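Local coordinates for protein L-methionine gamma-lyase (Fusobacterium nucleatum subsp. nucleatum ATCC 25586, PDB 7BQW) that belongs to the Cys/Met metabolism family of PLP-dependent enzymes, sharing the aminotransferase-like fold of that clan, and is assembled from four copies of the chain, at residues A207-N212 / A336-D341; T325-L330 / I346-S351; P159-V164 / Y288-E293. All coordinates share one frame; numbering follows the deposited sequence.

Contact 1. Residues A207-N212 / A336-D341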
loop_
_atom_site.group_PDB
_atom_site.type_symbol
_atom_site.label_atom_id
_atom_site.label_comp_id
_atom_site.label_asym_id
_atom_site.label_seq_id
_atom_site.Cartn_x
_atom_site.Cartn_y
_atom_site.Cartn_z
ATOM N N ALA A 207 -4.588 -6.949 17.275
ATOM C CA ALA A 207 -3.269 -6.735 16.681
ATOM C C ALA A 207 -2.977 -5.258 16.454
ATOM O O ALA A 207 -1.824 -4.899 16.223
ATOM C CB ALA A 207 -3.141 -7.480 15.355
ATOM N N THR A 208 -4.007 -4.412 16.514
ATOM C CA THR A 208 -3.891 -2.970 16.383
ATOM C C THR A 208 -2.933 -2.385 17.404
ATOM O O THR A 208 -2.422 -1.279 17.218
ATOM C CB THR A 208 -5.294 -2.345 16.550
ATOM O OG1 THR A 208 -6.224 -3.007 15.676
ATOM C CG2 THR A 208 -5.285 -0.843 16.264
ATOM N N LYS A 209 -2.701 -3.086 18.495
ATOM C CA LYS A 209 -1.969 -2.473 19.586
ATOM C C LYS A 209 -0.500 -2.855 19.441
ATOM O O LYS A 209 0.133 -2.496 18.443
ATOM C CB LYS A 209 -2.587 -2.917 20.914
ATOM C CG LYS A 209 -3.804 -2.079 21.352
ATOM C CD LYS A 209 -4.783 -1.766 20.226
ATOM C CE LYS A 209 -5.925 -0.832 20.652
ATOM N NZ LYS A 209 -7.087 -1.615 21.177
ATOM N N TYR A 210 0.011 -3.663 20.369
ATOM C CA TYR A 210 1.439 -3.957 20.447
ATOM C C TYR A 210 1.938 -4.846 19.307
ATOM O O TYR A 210 3.098 -4.728 18.900
ATOM C CB TYR A 210 1.748 -4.636 21.773
ATOM C CG TYR A 210 1.700 -3.733 22.984
ATOM C CD1 TYR A 210 2.647 -2.722 23.163
ATOM C CD2 TYR A 210 0.748 -3.929 23.984
ATOM C CE1 TYR A 210 2.625 -1.906 24.305
ATOM C CE2 TYR A 210 0.715 -3.126 25.110
ATOM C CZ TYR A 210 1.655 -2.118 25.270
ATOM O OH TYR A 210 1.621 -1.337 26.401
ATOM N N LEU A 211 1.129 -5.798 18.833
ATOM C CA LEU A 211 1.672 -6.810 17.926
ATOM C C LEU A 211 2.076 -6.184 16.599
ATOM O O LEU A 211 3.178 -6.427 16.089
ATOM C CB LEU A 211 0.672 -7.943 17.698
ATOM C CG LEU A 211 0.436 -8.991 18.796
ATOM C CD1 LEU A 211 -0.761 -9.939 18.434
ATOM C CD2 LEU A 211 1.710 -9.809 19.102
ATOM N N ASN A 212 1.192 -5.383 16.017
ATOM C CA ASN A 212 1.611 -4.555 14.896
ATOM C C ASN A 212 2.554 -3.452 15.364
ATOM O O ASN A 212 3.625 -3.259 14.787
ATOM C CB ASN A 212 0.407 -3.952 14.188
ATOM C CG ASN A 212 0.818 -2.931 13.184
ATOM O OD1 ASN A 212 1.520 -3.259 12.246
ATOM N ND2 ASN A 212 0.424 -1.678 13.387
ATOM N N ALA A 336 -4.509 10.551 22.791
ATOM C CA ALA A 336 -5.108 9.522 21.950
ATOM C C ALA A 336 -5.701 8.434 22.841
ATOM O O ALA A 336 -5.392 8.344 24.033
ATOM C CB ALA A 336 -4.075 8.945 20.977
ATOM N N VAL A 337 -6.557 7.597 22.252
ATOM C CA VAL A 337 -7.155 6.491 22.996
ATOM C C VAL A 337 -6.798 5.131 22.391
ATOM O O VAL A 337 -7.511 4.150 22.600
ATOM C CB VAL A 337 -8.684 6.655 23.135
ATOM C CG1 VAL A 337 -9.020 7.729 24.177
ATOM C CG2 VAL A 337 -9.313 6.970 21.786
ATOM N N SER A 338 -5.700 5.051 21.652
ATOM C CA SER A 338 -5.121 3.769 21.297
ATOM C C SER A 338 -3.983 3.478 22.284
ATOM O O SER A 338 -3.756 4.233 23.237
ATOM C CB SER A 338 -4.678 3.793 19.832
ATOM O OG SER A 338 -4.523 2.479 19.299
ATOM N N LEU A 339 -3.271 2.372 22.079
ATOM C CA LEU A 339 -2.132 2.034 22.924
ATOM C C LEU A 339 -1.242 1.073 22.155
ATOM O O LEU A 339 -1.642 0.506 21.137
ATOM C CB LEU A 339 -2.570 1.406 24.243
ATOM C CG LEU A 339 -3.226 0.052 23.993
ATOM C CD1 LEU A 339 -2.867 -0.971 25.065
ATOM C CD2 LEU A 339 -4.737 0.202 23.866
ATOM N N GLY A 340 -0.034 0.871 22.660
ATOM C CA GLY A 340 0.865 -0.030 21.977
ATOM C C GLY A 340 1.544 0.545 20.758
ATOM O O GLY A 340 2.138 -0.217 19.988
ATOM N N ASP A 341 1.466 1.859 20.548
ATOM C CA ASP A 341 2.179 2.500 19.456
ATOM C C ASP A 341 3.626 2.800 19.871
ATOM O O ASP A 341 3.974 2.813 21.060
ATOM C CB ASP A 341 1.459 3.789 19.043
ATOM C CG ASP A 341 0.049 3.533 18.521
ATOM O OD1 ASP A 341 -0.377 2.361 18.482
ATOM O OD2 ASP A 341 -0.647 4.497 18.157
HETATM O O HOH W 1 0.258 0.013 17.340
#
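A water molecule bridges Lys209 and Asp341, lying 2.7 Å from both Lys209 O and Asp341 OD1 and placed to donate to each, although more acceptors are in its reach than it has protons. The other carboxylate oxygen, Asp341 OD2, is hydrogen-bonded to Thr34 OG1 of the second subunit, which ties the two ends of the carboxylate to different partners. No direct hydrogen bond joins the two segments; Lys209 O and Gly340 O, 3.4 Å apart, are both acceptors.

Beside the water the backbones come close enough for Gly340 to be laid over one face of the Tyr210 ring. Its CA stands 3.7 Å from the ring centroid and 25° off the normal, a CH-pi contact displaced toward the CD1-CE1 side. Having no side chain to run into Lys209 C and Tyr210 N, and with positive phi (78°), Gly340 can lie against that backbone while its CA covers the ring. A second C-H contact runs from Lys209 CA to Leu339 O at 3.4 Å. The Lys209 chain, bent at chi2 (43°) and chi4, then passes across Leu339: its CG is 3.4 Å from Leu339 CG, a tight fit, and its CE touches Leu339 CD2. Leu339 CD1 reaches the Tyr210 ring obliquely at CE2.

His267, on helix 260-279, meets the Tyr210 ring edge-to-face, and Met311 of strand 311-316 packs against both Tyr210 and Leu339. Arg263 of the same helix bonds Tyr210 O, while Thr208 OG1 is held by Ala219 N. The loop after strand 202-206 of the seven-stranded sheet is thereby joined to the loop between strands 334-335 and 345-347 of the five-stranded sheet, against helix 260-279 and beside the second subunit.

Contact 2. Residues T325-L330 / I346-S351; sequences TLLNNL and IQHPAS
Leu327 and Ile346 interlock where helix 319-329 lies on strand 345-347, a helix-on-sheet layer of the C-terminal alpha/beta part of this PLP-dependent fold. The forked end of Leu327 supplies the main bump. One methyl, CD2, settles between Ile346 CG2, 3.7 Å away, and the backbone at Gln347 CA; the other, CD1, rests on His348 CB at 3.6 Å. The fork thus follows the chain along three successive residues, from the strand into the turn that follows.

Ile346 answers with its own branches. With CG1 anti to the backbone N (chi1 -171°), CG2 is left to face the leucines, while CG1 runs alongside them and carries CD1 to Leu330 CD1, 3.6 Å away. The CG2 methyl fits between Leu327 CD2 and Leu330 CD1, filling the hollow between these two leucines. Leu326 makes a longer contact with Ile346 CD1.

Leu335 of strand 334-335 also packs on Leu327 and Ile346, and Leu388 of helix 381-392 touches Leu330, so the hydrophobic layer continues past both segments. Leu327 CD1 meets the His348 ring obliquely, and that ring is tied through ND1 to Leu371 O.

Within 325-330 the chain is also held from inside: Asn329 ND2 donates to Thr325 O at 2.6 Å, with an N-H...O angle of 162° and the acceptor lying 5° out of the amide plane.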
loop_
_atom_site.group_PDB
_atom_site.type_symbol
_atom_site.label_atom_id
_atom_site.label_comp_id
_atom_site.label_asym_id
_atom_site.label_seq_id
_atom_site.Cartn_x
_atom_site.Cartn_y
_atom_site.Cartn_z
ATOM N N THR A 325 -5.457 20.005 32.572
ATOM C CA THR A 325 -4.265 20.846 32.481
ATOM C C THR A 325 -3.023 20.016 32.174
ATOM O O THR A 325 -2.177 20.423 31.370
ATOM C CB THR A 325 -4.070 21.642 33.776
ATOM O OG1 THR A 325 -5.255 22.393 34.063
ATOM C CG2 THR A 325 -2.889 22.602 33.665
ATOM N N LEU A 326 -2.900 18.842 32.789
ATOM C CA LEU A 326 -1.752 17.995 32.493
ATOM C C LEU A 326 -1.695 17.673 31.009
ATOM O O LEU A 326 -0.686 17.936 30.345
ATOM C CB LEU A 326 -1.808 16.716 33.318
ATOM C CG LEU A 326 -0.734 15.726 32.891
ATOM C CD1 LEU A 326 0.621 16.252 33.295
ATOM C CD2 LEU A 326 -1.000 14.349 33.491
ATOM N N LEU A 327 -2.798 17.149 30.466
ATOM C CA LEU A 327 -2.807 16.702 29.081
ATOM C C LEU A 327 -2.702 17.870 28.110
ATOM O O LEU A 327 -2.143 17.719 27.018
ATOM C CB LEU A 327 -4.067 15.879 28.808
ATOM C CG LEU A 327 -3.859 14.411 29.204
ATOM C CD1 LEU A 327 -4.373 14.116 30.614
ATOM C CD2 LEU A 327 -4.431 13.441 28.205
ATOM N N ASN A 328 -3.220 19.036 28.478
ATOM C CA ASN A 328 -3.167 20.173 27.570
ATOM C C ASN A 328 -1.808 20.876 27.547
ATOM O O ASN A 328 -1.638 21.814 26.763
ATOM C CB ASN A 328 -4.279 21.165 27.917
ATOM C CG ASN A 328 -5.663 20.658 27.496
ATOM O OD1 ASN A 328 -5.810 19.514 27.050
ATOM N ND2 ASN A 328 -6.681 21.507 27.641
ATOM N N ASN A 329 -0.837 20.452 28.362
ATOM C CA ASN A 329 0.507 21.016 28.316
ATOM C C ASN A 329 1.566 20.048 27.795
ATOM O O ASN A 329 2.678 20.489 27.474
ATOM C CB ASN A 329 0.924 21.517 29.707
ATOM C CG ASN A 329 0.178 22.776 30.122
ATOM O OD1 ASN A 329 0.672 23.891 29.949
ATOM N ND2 ASN A 329 -1.017 22.601 30.674
ATOM N N LEU A 330 1.253 18.757 27.693
ATOM C CA LEU A 330 2.206 17.783 27.182
ATOM C C LEU A 330 2.517 18.053 25.713
ATOM O O LEU A 330 1.613 18.218 24.888
ATOM C CB LEU A 330 1.652 16.374 27.370
ATOM C CG LEU A 330 1.674 15.939 28.838
ATOM C CD1 LEU A 330 0.819 14.691 29.098
ATOM C CD2 LEU A 330 3.087 15.678 29.229
ATOM N N ILE A 346 -1.372 9.267 25.755
ATOM C CA ILE A 346 -1.940 9.565 27.053
ATOM C C ILE A 346 -3.405 9.901 26.839
ATOM O O ILE A 346 -3.788 10.466 25.807
ATOM C CB ILE A 346 -1.181 10.727 27.743
ATOM C CG1 ILE A 346 -1.641 10.899 29.189
ATOM C CG2 ILE A 346 -1.317 12.018 26.922
ATOM C CD1 ILE A 346 -0.598 11.499 30.100
ATOM N N GLN A 347 -4.230 9.527 27.817
ATOM C CA GLN A 347 -5.646 9.853 27.780
ATOM C C GLN A 347 -6.153 10.053 29.200
ATOM O O GLN A 347 -5.578 9.548 30.167
ATOM C CB GLN A 347 -6.457 8.767 27.081
ATOM C CG GLN A 347 -6.895 7.658 28.006
ATOM C CD GLN A 347 -8.014 6.837 27.413
ATOM O OE1 GLN A 347 -7.799 5.722 26.939
ATOM N NE2 GLN A 347 -9.216 7.394 27.419
ATOM N N HIS A 348 -7.243 10.806 29.305
ATOM C CA HIS A 348 -7.860 11.172 30.578
ATOM C C HIS A 348 -9.336 10.839 30.423
ATOM O O HIS A 348 -10.124 11.687 29.982
ATOM C CB HIS A 348 -7.632 12.651 30.889
ATOM C CG HIS A 348 -8.316 13.141 32.130
ATOM N ND1 HIS A 348 -8.370 12.406 33.297
ATOM C CD2 HIS A 348 -8.939 14.314 32.398
ATOM C CE1 HIS A 348 -9.009 13.099 34.222
ATOM N NE2 HIS A 348 -9.364 14.260 33.702
ATOM N N PRO A 349 -9.739 9.609 30.762
ATOM C CA PRO A 349 -11.098 9.145 30.434
ATOM C C PRO A 349 -12.217 10.113 30.791
ATOM O O PRO A 349 -13.194 10.204 30.036
ATOM C CB PRO A 349 -11.202 7.845 31.239
ATOM C CG PRO A 349 -9.810 7.351 31.294
ATOM C CD PRO A 349 -8.963 8.566 31.455
ATOM N N ALA A 350 -12.102 10.857 31.894
ATOM C CA ALA A 350 -13.231 11.662 32.362
ATOM C C ALA A 350 -13.488 12.871 31.463
ATOM O O ALA A 350 -14.642 13.257 31.249
ATOM C CB ALA A 350 -12.994 12.112 33.805
ATOM N N SER A 351 -12.435 13.502 30.946
ATOM C CA SER A 351 -12.646 14.671 30.102
ATOM C C SER A 351 -12.928 14.285 28.660
ATOM O O SER A 351 -13.564 15.055 27.937
ATOM C CB SER A 351 -11.426 15.584 30.155
ATOM O OG SER A 351 -10.263 14.877 29.759
#

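Contact 3. Residues P159-V164 / Y288-E293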
loop_
_atom_site.group_PDB
_atom_site.type_symbol
_atom_site.label_atom_id
_atom_site.label_comp_id
_atom_site.label_asym_id
_atom_site.label_seq_id
_atom_site.Cartn_x
_atom_site.Cartn_y
_atom_site.Cartn_z
ATOM N N PRO A 159 -9.544 -0.361 33.697
ATOM C CA PRO A 159 -8.581 0.716 33.446
ATOM C C PRO A 159 -7.632 0.932 34.631
ATOM O O PRO A 159 -6.865 1.894 34.639
ATOM C CB PRO A 159 -9.487 1.925 33.243
ATOM C CG PRO A 159 -10.645 1.656 34.203
ATOM C CD PRO A 159 -10.729 0.144 34.414
ATOM N N ASN A 160 -7.725 0.052 35.632
ATOM C CA ASN A 160 -6.787 -0.026 36.747
ATOM C C ASN A 160 -5.850 -1.219 36.620
ATOM O O ASN A 160 -5.238 -1.628 37.611
ATOM C CB ASN A 160 -7.537 -0.095 38.087
ATOM C CG ASN A 160 -8.751 0.835 38.142
ATOM O OD1 ASN A 160 -8.615 2.060 38.201
ATOM N ND2 ASN A 160 -9.944 0.248 38.142
ATOM N N LEU A 161 -5.747 -1.797 35.426
ATOM C CA LEU A 161 -4.952 -2.992 35.164
ATOM C C LEU A 161 -5.257 -4.102 36.167
ATOM O O LEU A 161 -4.365 -4.680 36.795
ATOM C CB LEU A 161 -3.467 -2.658 35.130
ATOM C CG LEU A 161 -3.206 -1.606 34.060
ATOM C CD1 LEU A 161 -2.779 -0.325 34.718
ATOM C CD2 LEU A 161 -2.171 -2.094 33.084
ATOM N N LYS A 162 -6.545 -4.403 36.310
ATOM C CA LYS A 162 -6.947 -5.583 37.053
ATOM C C LYS A 162 -6.247 -6.823 36.500
ATOM O O LYS A 162 -6.263 -7.085 35.290
ATOM C CB LYS A 162 -8.468 -5.757 36.989
ATOM C CG LYS A 162 -9.017 -6.943 37.791
ATOM C CD LYS A 162 -10.503 -6.740 38.077
ATOM C CE LYS A 162 -11.297 -8.020 37.871
ATOM N NZ LYS A 162 -12.760 -7.753 37.958
ATOM N N ILE A 163 -5.591 -7.546 37.393
ATOM C CA ILE A 163 -5.006 -8.846 37.118
ATOM C C ILE A 163 -6.011 -9.892 37.565
ATOM O O ILE A 163 -6.868 -9.635 38.419
ATOM C CB ILE A 163 -3.639 -9.016 37.820
ATOM C CG1 ILE A 163 -2.679 -7.924 37.348
ATOM C CG2 ILE A 163 -3.020 -10.390 37.532
ATOM C CD1 ILE A 163 -2.328 -8.031 35.869
ATOM N N VAL A 164 -5.907 -11.076 36.971
ATOM C CA VAL A 164 -6.858 -12.166 37.124
ATOM C C VAL A 164 -6.129 -13.472 36.808
ATOM O O VAL A 164 -5.485 -13.601 35.761
ATOM C CB VAL A 164 -8.084 -11.922 36.221
ATOM C CG1 VAL A 164 -8.764 -13.212 35.818
ATOM C CG2 VAL A 164 -9.057 -10.990 36.907
ATOM N N TYR A 288 -1.651 2.812 39.358
ATOM C CA TYR A 288 -2.111 1.463 39.046
ATOM C C TYR A 288 -1.122 0.822 38.076
ATOM O O TYR A 288 -0.952 1.305 36.950
ATOM C CB TYR A 288 -3.514 1.490 38.432
ATOM C CG TYR A 288 -4.536 2.297 39.200
ATOM C CD1 TYR A 288 -4.621 3.676 39.050
ATOM C CD2 TYR A 288 -5.430 1.674 40.065
ATOM C CE1 TYR A 288 -5.560 4.414 39.759
ATOM C CE2 TYR A 288 -6.386 2.403 40.769
ATOM C CZ TYR A 288 -6.441 3.774 40.617
ATOM O OH TYR A 288 -7.374 4.510 41.318
ATOM N N TYR A 289 -0.483 -0.263 38.503
ATOM C CA TYR A 289 0.525 -0.909 37.670
ATOM C C TYR A 289 0.853 -2.290 38.223
ATOM O O TYR A 289 1.312 -2.405 39.365
ATOM C CB TYR A 289 1.796 -0.059 37.589
ATOM C CG TYR A 289 2.851 -0.675 36.703
ATOM C CD1 TYR A 289 2.691 -0.703 35.322
ATOM C CD2 TYR A 289 3.994 -1.243 37.242
ATOM C CE1 TYR A 289 3.632 -1.277 34.501
ATOM C CE2 TYR A 289 4.947 -1.831 36.429
ATOM C CZ TYR A 289 4.765 -1.840 35.058
ATOM O OH TYR A 289 5.719 -2.421 34.251
ATOM N N PRO A 290 0.661 -3.359 37.444
ATOM C CA PRO A 290 0.876 -4.712 37.981
ATOM C C PRO A 290 2.264 -4.954 38.546
ATOM O O PRO A 290 2.480 -6.007 39.156
ATOM C CB PRO A 290 0.605 -5.619 36.768
ATOM C CG PRO A 290 -0.317 -4.821 35.917
ATOM C CD PRO A 290 0.105 -3.391 36.081
ATOM N N GLY A 291 3.207 -4.036 38.370
ATOM C CA GLY A 291 4.556 -4.258 38.858
ATOM C C GLY A 291 4.757 -3.799 40.286
ATOM O O GLY A 291 5.630 -4.316 40.985
ATOM N N LEU A 292 3.972 -2.811 40.714
ATOM C CA LEU A 292 3.990 -2.375 42.105
ATOM C C LEU A 292 3.577 -3.513 43.033
ATOM O O LEU A 292 2.711 -4.328 42.710
ATOM C CB LEU A 292 3.045 -1.193 42.310
ATOM C CG LEU A 292 3.301 0.014 41.429
ATOM C CD1 LEU A 292 2.373 1.141 41.834
ATOM C CD2 LEU A 292 4.753 0.420 41.560
ATOM N N GLU A 293 4.201 -3.561 44.205
ATOM C CA GLU A 293 3.818 -4.566 45.187
ATOM C C GLU A 293 2.527 -4.204 45.905
ATOM O O GLU A 293 1.848 -5.096 46.412
ATOM C CB GLU A 293 4.953 -4.784 46.186
ATOM C CG GLU A 293 5.753 -6.022 45.869
ATOM C CD GLU A 293 7.117 -5.998 46.490
ATOM O OE1 GLU A 293 8.064 -6.532 45.871
ATOM O OE2 GLU A 293 7.241 -5.450 47.607
#
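Asn160 lies alongside Tyr288, the two side chains pointing the same way, with the carbonyl oxygen of the amide over one face of the phenol ring. OD1 stands 3.4 Å above the ring plane, offset toward the rim near CE2. Nearer the backbone, Asn160 CB is 3.4 Å from Tyr288 CD2. The amide and ring planes are 41° apart. In each residue CG is anti to its own carbonyl carbon (chi1 -41° for Asn160, -50° for Tyr288), which lets the two side chains run side by side.

Leu161 points across to the other segment. Its CD1 closes on Tyr288 O at 3.3 Å, while its CB packs on Pro290 CD at 3.8 Å. Ile163 adds the last part of the surface by setting CD1 against Pro290 CG, also at 3.8 Å. The pyrrolidine ring is therefore held by both aliphatic side chains, Leu161 crossing it at about a right angle and Ile163 obliquely.

Leu161 has positive phi, a left-handed backbone bend, and the peptide before Pro159 is cis. On the other side, a type I beta turn from Tyr289 to Leu292 presents Pro290 at its second position, closed by Leu292 N to Tyr289 O at 3.0 Å. Farther out, Ser313 OG is hydrogen-bonded to Pro159 O and His295 NE2 to Leu161 O, and helix 298-304 packs on Ile163. In this PLP-dependent fold, the loop between strand 148-154 of the seven-stranded sheet and helix 166-171 thus meets the loop between strand 284-288 of the five-stranded sheet and helix 298-304.

Across the interface no hydrogen bond forms; Tyr289 OH bonds Gly309 O instead. Cohesion probably comes mainly from the apolar packing of Leu161 and Ile163 on Pro290; Asn160 OD1 over the Tyr288 ring is a van der Waals neighbour, not an N-H...pi bond.

Overall arrangement
From the N terminus, residues 159-164 come first and wait until 288-293 to close contact 3. Within that span lie residues 207-212, whose partner 336-341 comes later, so contacts 1 and 3 cross. Contact 2 opens at 325-330, after contact 3 has closed, and ends at 346-351; it brackets the second segment of contact 1, so those two cross as well. Contacts 1 and 3 each tie loops of the seven-stranded sheet to loops of the five-stranded one. Contact 2 stays within the latter part, joining helix to strand. Contacts 1 and 2 also touch, through a probable hydrogen bond between Ala336 N and Ile346 O, and both reach the second subunit.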